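Acyl-CoA dehydrogenase (Bacillus anthracis, PDB 3OWA) binds FAD and probably catalyses the alpha,beta-dehydrogenation of acyl-CoA thioesters, passing the electrons on from the reduced flavin. Local coordinates at residues A[46-51]-A[105-110]. Sequence-based numbering, arbitrary orientation.
Sequences DFIVNE and FSRAGG
Phe-47, Ile-48 and Val-49, on helix 35-52, pack against the turn that joins helix 95-105 to helix 110-122, within the all-helical N-terminal domain of the acyl-CoA dehydrogenase fold. Phe-47 meets the turn through CE1, which lies 3.9 Å from CZ of Phe-105, the two side chains passing at a slant. With CG trans to the backbone N (chi1 172°), the ring also reaches Leu-77, Leu-79 and Ala-74, and a large apolar group suits a place where helix 64-76 and its following loop converge on this one.

Ile-48 makes the largest share of the contact, and the two branches of its side chain reach three residues of the turn. Its CD1 sits almost squarely over the centre of the Phe-105 ring, a CH-pi contact at 3.5 Å from the centroid and only 9° off the ring normal. The flat aromatic face thus receives the methyl, while Phe-105 also stacks with His-115 and touches Phe-111 and Ala-112 of helix 110-122. The other branch, CG2, lies 3.8 Å from CG of Arg-107 and 4.1 Å from CB of Ala-108, whose single methyl lets the backbones come close, the CA atoms of Ile-48 and Ala-108 being 6.6 Å apart. Turn bonds from Ala-108 N to Phe-105 O and from Gly-109 N to Ser-106 O hold the loop compact.

Val-49 lies at the more open margin, where the aliphatic stem of Arg-107 gives way to its charged end. Here a short apolar branch is enough to rest on the flat of the guanidinium, whose N-H groups point outward in its plane. That chain bends at chi2 (90°), swinging the guanidinium across the valine, and Val-49 CG2 covers one of its faces, 3.5 Å from Arg-107 NH1.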
loop_
_atom_site.group_PDB
_atom_site.type_symbol
_atom_site.label_atom_id
_atom_site.label_comp_id
_atom_site.label_asym_id
_atom_site.label_seq_id
_atom_site.Cartn_x
_atom_site.Cartn_y
_atom_site.Cartn_z
ATOM N N ASP A 46 9.996 -26.900 -10.313
ATOM C CA ASP A 46 9.301 -28.187 -10.273
ATOM C C ASP A 46 9.153 -28.712 -8.844
ATOM O O ASP A 46 8.079 -29.190 -8.461
ATOM C CB ASP A 46 10.067 -29.217 -11.079
ATOM C CG ASP A 46 9.995 -28.964 -12.595
ATOM O OD1 ASP A 46 9.113 -28.194 -13.053
ATOM O OD2 ASP A 46 10.815 -29.558 -13.324
ATOM N N PHE A 47 10.231 -28.645 -8.070
ATOM C CA PHE A 47 10.151 -28.973 -6.647
ATOM C C PHE A 47 9.017 -28.184 -5.964
ATOM O O PHE A 47 8.124 -28.784 -5.382
ATOM C CB PHE A 47 11.483 -28.738 -5.913
ATOM C CG PHE A 47 11.367 -28.889 -4.414
ATOM C CD1 PHE A 47 11.436 -27.785 -3.584
ATOM C CD2 PHE A 47 11.139 -30.141 -3.841
ATOM C CE1 PHE A 47 11.305 -27.924 -2.186
ATOM C CE2 PHE A 47 11.019 -30.292 -2.436
ATOM C CZ PHE A 47 11.097 -29.184 -1.632
ATOM N N ILE A 48 9.046 -26.856 -6.072
ATOM C CA ILE A 48 8.053 -25.987 -5.424
ATOM C C ILE A 48 6.602 -26.303 -5.882
ATOM O O ILE A 48 5.704 -26.542 -5.055
ATOM C CB ILE A 48 8.414 -24.463 -5.547
ATOM C CG1 ILE A 48 9.327 -24.036 -4.392
ATOM C CG2 ILE A 48 7.175 -23.613 -5.319
ATOM C CD1 ILE A 48 10.717 -24.481 -4.498
ATOM N N VAL A 49 6.401 -26.419 -7.194
ATOM C CA VAL A 49 5.083 -26.645 -7.756
ATOM C C VAL A 49 4.585 -28.067 -7.468
ATOM O O VAL A 49 3.442 -28.255 -7.049
ATOM C CB VAL A 49 5.078 -26.337 -9.298
ATOM C CG1 VAL A 49 3.822 -26.872 -9.985
ATOM C CG2 VAL A 49 5.218 -24.863 -9.566
ATOM N N ASN A 50 5.410 -29.071 -7.761
ATOM C CA ASN A 50 5.036 -30.454 -7.538
ATOM C C ASN A 50 4.976 -30.878 -6.056
ATOM O O ASN A 50 4.070 -31.603 -5.685
ATOM C CB ASN A 50 5.941 -31.403 -8.330
ATOM C CG ASN A 50 5.832 -31.181 -9.832
ATOM O OD1 ASN A 50 4.830 -30.664 -10.315
ATOM N ND2 ASN A 50 6.850 -31.595 -10.576
ATOM N N GLU A 51 5.919 -30.439 -5.219
ATOM C CA GLU A 51 6.017 -30.977 -3.831
ATOM C C GLU A 51 5.506 -30.040 -2.764
ATOM O O GLU A 51 4.866 -30.468 -1.815
ATOM C CB GLU A 51 7.459 -31.383 -3.498
ATOM C CG GLU A 51 8.112 -32.262 -4.586
ATOM C CD GLU A 51 7.475 -33.632 -4.667
ATOM O OE1 GLU A 51 7.389 -34.294 -3.619
ATOM O OE2 GLU A 51 7.091 -34.078 -5.771
ATOM N N PHE A 105 11.815 -20.033 -5.187
ATOM C CA PHE A 105 11.207 -20.302 -3.861
ATOM C C PHE A 105 10.084 -19.332 -3.466
ATOM O O PHE A 105 9.147 -19.689 -2.718
ATOM C CB PHE A 105 12.276 -20.405 -2.739
ATOM C CG PHE A 105 12.593 -21.812 -2.354
ATOM C CD1 PHE A 105 11.950 -22.415 -1.284
ATOM C CD2 PHE A 105 13.539 -22.552 -3.078
ATOM C CE1 PHE A 105 12.242 -23.769 -0.959
ATOM C CE2 PHE A 105 13.806 -23.892 -2.753
ATOM C CZ PHE A 105 13.161 -24.483 -1.690
ATOM N N SER A 106 10.180 -18.078 -3.923
ATOM C CA SER A 106 9.109 -17.082 -3.650
ATOM C C SER A 106 7.675 -17.550 -3.996
ATOM O O SER A 106 6.705 -17.123 -3.380
ATOM C CB SER A 106 9.423 -15.752 -4.326
ATOM O OG SER A 106 9.201 -15.919 -5.714
ATOM N N ARG A 107 7.545 -18.476 -4.939
ATOM C CA ARG A 107 6.241 -19.051 -5.265
ATOM C C ARG A 107 5.554 -19.671 -4.018
ATOM O O ARG A 107 4.316 -19.707 -3.935
ATOM C CB ARG A 107 6.409 -20.052 -6.432
ATOM C CG ARG A 107 5.155 -20.795 -6.854
ATOM C CD ARG A 107 4.365 -20.048 -7.955
ATOM N NE ARG A 107 3.201 -20.852 -8.342
ATOM C CZ ARG A 107 3.133 -21.587 -9.445
ATOM N NH1 ARG A 107 4.138 -21.573 -10.314
ATOM N NH2 ARG A 107 2.050 -22.318 -9.695
ATOM N N ALA A 108 6.349 -20.094 -3.021
ATOM C CA ALA A 108 5.815 -20.868 -1.935
ATOM C C ALA A 108 5.529 -19.995 -0.718
ATOM O O ALA A 108 5.544 -20.502 0.405
ATOM C CB ALA A 108 6.801 -21.982 -1.563
ATOM N N GLY A 109 5.320 -18.695 -0.924
ATOM C CA GLY A 109 4.985 -17.805 0.191
ATOM C C GLY A 109 5.990 -17.885 1.322
ATOM O O GLY A 109 7.201 -17.752 1.117
ATOM N N GLY A 110 5.481 -18.045 2.538
ATOM C CA GLY A 110 6.323 -18.056 3.719
ATOM C C GLY A 110 7.343 -19.174 3.758
ATOM O O GLY A 110 8.330 -19.084 4.443
#